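Side-chain contacts in putative enoyl-CoA hydratase/isomerase (Acinetobacter baumannii, PDB 3FDU), which probably acts on enoyl-CoA thioesters as a hydratase or isomerase of the crotonase superfamily: residues 89-94 against 111-116; 118-123 against 148-153. The protein carries 4 engineered substitutions. All blocks are in the same frame, centred on the assembly; numbering follows the deposited sequence.

Contact 1. Residues 89-94 against 111-116; sequences FVLLKS and IGIGVT. With SO4 (sulfate ion), chain G.
Leu92 and Ile113 approach from opposite directions and meet at their ends, the delta methyl of Ile113 resting on the fork of Leu92. That methyl, CD1, sits 3.8 Å from CG of Leu92 and 4.0 Å from its CD1. Ile113 reaches that far because CG1 is anti to its backbone N (chi1 -171°), which throws the long branch toward helix 87-97 and leaves CG2 behind. Leu91, one residue earlier on the same helix, comes to the same methyl at a slant, its CD2 4.2 Å from Ile113 CD1. The isoleucine tip is thus received by two consecutive leucines.

The second branch of Leu92 is used differently. The side chains of Leu92 and Thr116 run roughly perpendicular, and the CD2 branch lies 3.7 Å from Thr116 OG1. This hydroxyl is buried and has no polar partner in the model. The contact contains no hydrogen bond between its two segments; it is held by methyl groups at the buried centre of the chain. On the other side of helix 87-97, Lys93 forms a salt bridge with Asp226 and lies beside a sulfate.

Helix 113-116 opens with Gly112 at its N-cap, and Gly112 O accepts from both Val115 N and Thr116 N. In crotonase-fold enzymes the start of the corresponding helix supplies a backbone N-H to the oxyanion hole, so Leu91 and Leu92 pack against Ile113, the residue whose N-H would probably serve that hole.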
loop_
_atom_site.group_PDB
_atom_site.type_symbol
_atom_site.label_atom_id
_atom_site.label_comp_id
_atom_site.label_asym_id
_atom_site.label_seq_id
_atom_site.Cartn_x
_atom_site.Cartn_y
_atom_site.Cartn_z
ATOM N N PHE A 89 -4.291 -19.971 -13.757
ATOM C CA PHE A 89 -5.354 -18.986 -13.401
ATOM C C PHE A 89 -6.528 -19.613 -12.661
ATOM O O PHE A 89 -7.165 -18.965 -11.800
ATOM C CB PHE A 89 -5.799 -18.240 -14.651
ATOM C CG PHE A 89 -4.650 -17.693 -15.430
ATOM C CD1 PHE A 89 -4.016 -16.559 -15.011
ATOM C CD2 PHE A 89 -4.191 -18.336 -16.578
ATOM C CE1 PHE A 89 -2.932 -16.039 -15.734
ATOM C CE2 PHE A 89 -3.107 -17.850 -17.280
ATOM C CZ PHE A 89 -2.448 -16.705 -16.838
ATOM N N VAL A 90 -6.819 -20.872 -12.974
ATOM C CA VAL A 90 -7.869 -21.637 -12.254
ATOM C C VAL A 90 -7.497 -21.787 -10.749
ATOM O O VAL A 90 -8.310 -21.526 -9.861
ATOM C CB VAL A 90 -8.126 -23.054 -12.886
ATOM C CG1 VAL A 90 -9.115 -23.930 -11.977
ATOM C CG2 VAL A 90 -8.735 -22.911 -14.316
ATOM N N LEU A 91 -6.250 -22.161 -10.475
ATOM C CA LEU A 91 -5.737 -22.244 -9.091
ATOM C C LEU A 91 -5.814 -20.875 -8.418
ATOM O O LEU A 91 -6.326 -20.764 -7.277
ATOM C CB LEU A 91 -4.292 -22.783 -9.065
ATOM C CG LEU A 91 -3.568 -22.709 -7.702
ATOM C CD1 LEU A 91 -4.404 -23.420 -6.663
ATOM C CD2 LEU A 91 -2.151 -23.362 -7.819
ATOM N N LEU A 92 -5.287 -19.840 -9.088
ATOM C CA LEU A 92 -5.285 -18.530 -8.462
ATOM C C LEU A 92 -6.682 -18.035 -8.131
ATOM O O LEU A 92 -6.884 -17.449 -7.076
ATOM C CB LEU A 92 -4.524 -17.491 -9.292
ATOM C CG LEU A 92 -2.985 -17.673 -9.342
ATOM C CD1 LEU A 92 -2.383 -17.131 -10.680
ATOM C CD2 LEU A 92 -2.339 -17.010 -8.159
ATOM N N LYS A 93 -7.652 -18.218 -9.051
ATOM C CA LYS A 93 -9.045 -17.871 -8.709
ATOM C C LYS A 93 -9.669 -18.740 -7.608
ATOM O O LYS A 93 -10.437 -18.231 -6.767
ATOM C CB LYS A 93 -9.952 -17.847 -9.977
ATOM C CG LYS A 93 -9.537 -16.740 -10.978
ATOM C CD LYS A 93 -10.401 -16.725 -12.274
ATOM C CE LYS A 93 -10.093 -17.943 -13.137
ATOM N NZ LYS A 93 -10.870 -17.875 -14.442
ATOM N N SER A 94 -9.419 -20.051 -7.625
ATOM C CA SER A 94 -9.898 -20.886 -6.545
ATOM C C SER A 94 -9.398 -20.400 -5.173
ATOM O O SER A 94 -10.105 -20.452 -4.195
ATOM C CB SER A 94 -9.444 -22.331 -6.691
ATOM O OG SER A 94 -10.205 -22.965 -7.729
ATOM N N ILE A 111 8.735 -19.402 -6.409
ATOM C CA ILE A 111 9.010 -18.694 -7.696
ATOM C C ILE A 111 7.758 -18.576 -8.538
ATOM O O ILE A 111 6.999 -19.528 -8.603
ATOM C CB ILE A 111 10.121 -19.459 -8.503
ATOM C CG1 ILE A 111 11.484 -19.344 -7.710
ATOM C CG2 ILE A 111 10.353 -18.821 -9.887
ATOM C CD1 ILE A 111 12.620 -20.238 -8.305
ATOM N N GLY A 112 7.493 -17.388 -9.095
ATOM C CA GLY A 112 6.422 -17.193 -10.093
ATOM C C GLY A 112 5.085 -17.279 -9.379
ATOM O O GLY A 112 4.756 -16.431 -8.537
ATOM N N ILE A 113 4.312 -18.319 -9.687
ATOM C CA ILE A 113 3.141 -18.623 -8.890
ATOM C C ILE A 113 3.424 -18.834 -7.371
ATOM O O ILE A 113 2.526 -18.673 -6.558
ATOM C CB ILE A 113 2.428 -19.878 -9.429
ATOM C CG1 ILE A 113 1.082 -20.029 -8.705
ATOM C CG2 ILE A 113 3.285 -21.130 -9.207
ATOM C CD1 ILE A 113 -0.080 -20.182 -9.614
ATOM N N GLY A 114 4.652 -19.209 -6.995
ATOM C CA GLY A 114 5.032 -19.303 -5.572
ATOM C C GLY A 114 4.973 -17.955 -4.867
ATOM O O GLY A 114 4.733 -17.909 -3.646
ATOM N N VAL A 115 5.153 -16.864 -5.607
ATOM C CA VAL A 115 4.913 -15.523 -5.070
ATOM C C VAL A 115 3.451 -15.046 -5.313
ATOM O O VAL A 115 2.845 -14.461 -4.411
ATOM C CB VAL A 115 5.842 -14.441 -5.690
ATOM C CG1 VAL A 115 5.455 -13.003 -5.217
ATOM C CG2 VAL A 115 7.295 -14.636 -5.272
ATOM N N THR A 116 2.906 -15.216 -6.529
ATOM C CA THR A 116 1.561 -14.618 -6.784
ATOM C C THR A 116 0.419 -15.288 -5.988
ATOM O O THR A 116 -0.570 -14.634 -5.684
ATOM C CB THR A 116 1.221 -14.594 -8.260
ATOM O OG1 THR A 116 1.181 -15.940 -8.738
ATOM C CG2 THR A 116 2.262 -13.770 -9.055
HETATM S S SO4 G . -14.432 -18.528 -13.293
HETATM O O1 SO4 G . -14.785 -17.123 -13.032
HETATM O O2 SO4 G . -15.106 -19.004 -14.492
HETATM O O3 SO4 G . -12.985 -18.701 -13.413
HETATM O O4 SO4 G . -14.809 -19.324 -12.122
#

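Contact 2. Residues 118-123 against 148-153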
loop_
_atom_site.group_PDB
_atom_site.type_symbol
_atom_site.label_atom_id
_atom_site.label_comp_id
_atom_site.label_asym_id
_atom_site.label_seq_id
_atom_site.Cartn_x
_atom_site.Cartn_y
_atom_site.Cartn_z
ATOM N N LEU A 118 0.691 -16.060 -2.917
ATOM C CA LEU A 118 0.764 -15.401 -1.597
ATOM C C LEU A 118 -0.198 -14.230 -1.528
ATOM O O LEU A 118 -0.709 -13.884 -0.448
ATOM C CB LEU A 118 2.188 -14.882 -1.327
ATOM C CG LEU A 118 3.273 -15.957 -1.418
ATOM C CD1 LEU A 118 4.591 -15.310 -1.055
ATOM C CD2 LEU A 118 2.893 -17.147 -0.480
ATOM N N LEU A 119 -0.433 -13.613 -2.670
ATOM C CA LEU A 119 -1.367 -12.484 -2.751
ATOM C C LEU A 119 -2.826 -12.918 -2.673
ATOM O O LEU A 119 -3.722 -12.058 -2.535
ATOM C CB LEU A 119 -1.172 -11.693 -4.035
ATOM C CG LEU A 119 0.210 -11.040 -4.158
ATOM C CD1 LEU A 119 0.417 -10.660 -5.658
ATOM C CD2 LEU A 119 0.399 -9.832 -3.222
ATOM N N GLN A 120 -3.082 -14.219 -2.783
ATOM C CA GLN A 120 -4.404 -14.742 -2.447
ATOM C C GLN A 120 -4.551 -15.256 -1.009
ATOM O O GLN A 120 -5.658 -15.589 -0.587
ATOM C CB GLN A 120 -4.830 -15.867 -3.430
ATOM C CG GLN A 120 -4.355 -15.734 -4.882
ATOM C CD GLN A 120 -4.625 -14.401 -5.499
ATOM O OE1 GLN A 120 -5.678 -13.781 -5.284
ATOM N NE2 GLN A 120 -3.666 -13.922 -6.267
ATOM N N ALA A 121 -3.460 -15.424 -0.263
ATOM C CA ALA A 121 -3.557 -15.966 1.084
ATOM C C ALA A 121 -3.854 -14.836 2.070
ATOM O O ALA A 121 -3.461 -13.707 1.831
ATOM C CB ALA A 121 -2.223 -16.686 1.498
ATOM N N ASP A 122 -4.491 -15.160 3.205
ATOM C CA ASP A 122 -4.682 -14.181 4.272
ATOM C C ASP A 122 -3.446 -13.910 5.128
ATOM O O ASP A 122 -3.220 -12.779 5.553
ATOM C CB ASP A 122 -5.831 -14.667 5.143
ATOM C CG ASP A 122 -7.077 -14.920 4.317
ATOM O OD1 ASP A 122 -7.491 -13.972 3.614
ATOM O OD2 ASP A 122 -7.593 -16.060 4.317
ATOM N N LEU A 123 -2.684 -14.972 5.413
ATOM C CA LEU A 123 -1.477 -14.915 6.272
ATOM C C LEU A 123 -0.402 -15.801 5.642
ATOM O O LEU A 123 -0.703 -16.854 5.067
ATOM C CB LEU A 123 -1.765 -15.470 7.657
ATOM C CG LEU A 123 -3.053 -14.905 8.287
ATOM C CD1 LEU A 123 -3.392 -15.728 9.497
ATOM C CD2 LEU A 123 -2.779 -13.486 8.593
ATOM N N SER A 148 -0.378 -7.368 -10.988
ATOM C CA SER A 148 -0.294 -5.986 -11.483
ATOM C C SER A 148 -1.093 -5.024 -10.616
ATOM O O SER A 148 -0.771 -3.843 -10.574
ATOM C CB SER A 148 -0.738 -5.843 -12.953
ATOM O OG SER A 148 -2.079 -6.300 -13.102
ATOM N N GLN A 149 -2.111 -5.509 -9.917
ATOM C CA GLN A 149 -2.861 -4.658 -9.000
ATOM C C GLN A 149 -2.656 -5.014 -7.528
ATOM O O GLN A 149 -2.422 -4.114 -6.725
ATOM C CB GLN A 149 -4.391 -4.623 -9.351
ATOM C CG GLN A 149 -4.656 -3.901 -10.673
ATOM C CD GLN A 149 -6.161 -3.821 -11.010
ATOM O OE1 GLN A 149 -6.993 -3.826 -10.123
ATOM N NE2 GLN A 149 -6.481 -3.764 -12.297
ATOM N N LEU A 150 -2.734 -6.302 -7.186
ATOM C CA LEU A 150 -2.541 -6.758 -5.795
ATOM C C LEU A 150 -1.143 -6.511 -5.219
ATOM O O LEU A 150 -1.020 -6.138 -4.038
ATOM C CB LEU A 150 -2.895 -8.241 -5.632
ATOM C CG LEU A 150 -4.332 -8.619 -6.033
ATOM C CD1 LEU A 150 -4.449 -10.148 -5.882
ATOM C CD2 LEU A 150 -5.328 -7.896 -5.164
ATOM N N LEU A 151 -0.095 -6.706 -6.022
ATOM C CA LEU A 151 1.270 -6.427 -5.496
ATOM C C LEU A 151 1.483 -4.901 -5.358
ATOM O O LEU A 151 2.110 -4.435 -4.427
ATOM C CB LEU A 151 2.368 -7.016 -6.445
ATOM C CG LEU A 151 3.794 -6.949 -5.857
ATOM C CD1 LEU A 151 3.912 -7.757 -4.542
ATOM C CD2 LEU A 151 4.858 -7.465 -6.878
ATOM N N VAL A 152 0.970 -4.101 -6.296
ATOM C CA VAL A 152 1.072 -2.637 -6.128
ATOM C C VAL A 152 0.368 -2.207 -4.821
ATOM O O VAL A 152 0.855 -1.360 -4.047
ATOM C CB VAL A 152 0.406 -1.861 -7.342
ATOM C CG1 VAL A 152 0.210 -0.359 -7.003
ATOM C CG2 VAL A 152 1.233 -2.005 -8.567
ATOM N N LYS A 153 -0.792 -2.784 -4.555
ATOM C CA LYS A 153 -1.506 -2.450 -3.299
ATOM C C LYS A 153 -0.772 -2.957 -2.035
ATOM O O LYS A 153 -0.678 -2.247 -1.042
ATOM C CB LYS A 153 -2.946 -2.988 -3.337
ATOM C CG LYS A 153 -3.859 -2.119 -4.277
ATOM C CD LYS A 153 -5.295 -2.704 -4.398
ATOM C CE LYS A 153 -6.038 -2.016 -5.565
ATOM N NZ LYS A 153 -7.424 -2.557 -5.749
#
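This is an apolar, partly buried contact between the irregular turn that follows helix 113-116 and one face of helix 147-155, dominated by two leucines. Leu119 and Leu150 both point at the opposite segment, and their CA atoms, 6.6 Å apart, are the nearest pair of the backbones. The two leucines lie antiparallel, base against tip. CB of Leu119 is 4.1 Å from CD1 of Leu150, and CD1 of Leu119 lies the same 4.1 Å from CB of Leu150, so the fit is reciprocal.

Beyond that pair, Leu119 continues onto the backbone of the helix. Its CD1 branch also reaches Leu151, 4.2 Å from CB, while CD2 comes within 4.0 Å of Leu150 O. The fork thus lies against the peptide group joining Leu150 and Leu151.

Gln120 adds a polar cover at the end of Leu150. Its chain sets out away from the helix, but a bend at chi2 (-50°) brings the amide round until OE1 and NE2 are each 3.9 Å from CD1 of Leu150, the glutamine side chain as a whole lying transverse to the leucine. NE2 donates to Gly145 O and also to Thr116 O, and these two bonds restrain the rotation of the amide while the methyl packs against it.

Leu119 is covered further by Leu180. Past the turn, Asp122 bonds to Tyr157 of a second subunit. The turn then leads through Leu123 into strand 123-126, which runs parallel to strand 102-106 within the sheet, while helix 157-166 packs on Leu151 through Ala160 and Leu164.

Overall arrangement
The two contacts follow each other along the chain, and their centres are about 11 Å apart. Helix 113-116 and the turn after it form one continuous piece that meets helix 87-97 in contact 1 and helix 147-155 in contact 2. The seam between them is direct: Leu92 O lies 3.8 Å from Gln120 CG. Contact 1 is the deeper, about 3 Å from the centre of the chain against about 10 Å for contact 2, which is approached by neighbouring subunits of the trimer. If the family's oxyanion hole is retained, it would lie nearer contact 1, at the start of helix 113-116, with contact 2 on the side facing the subunit interfaces.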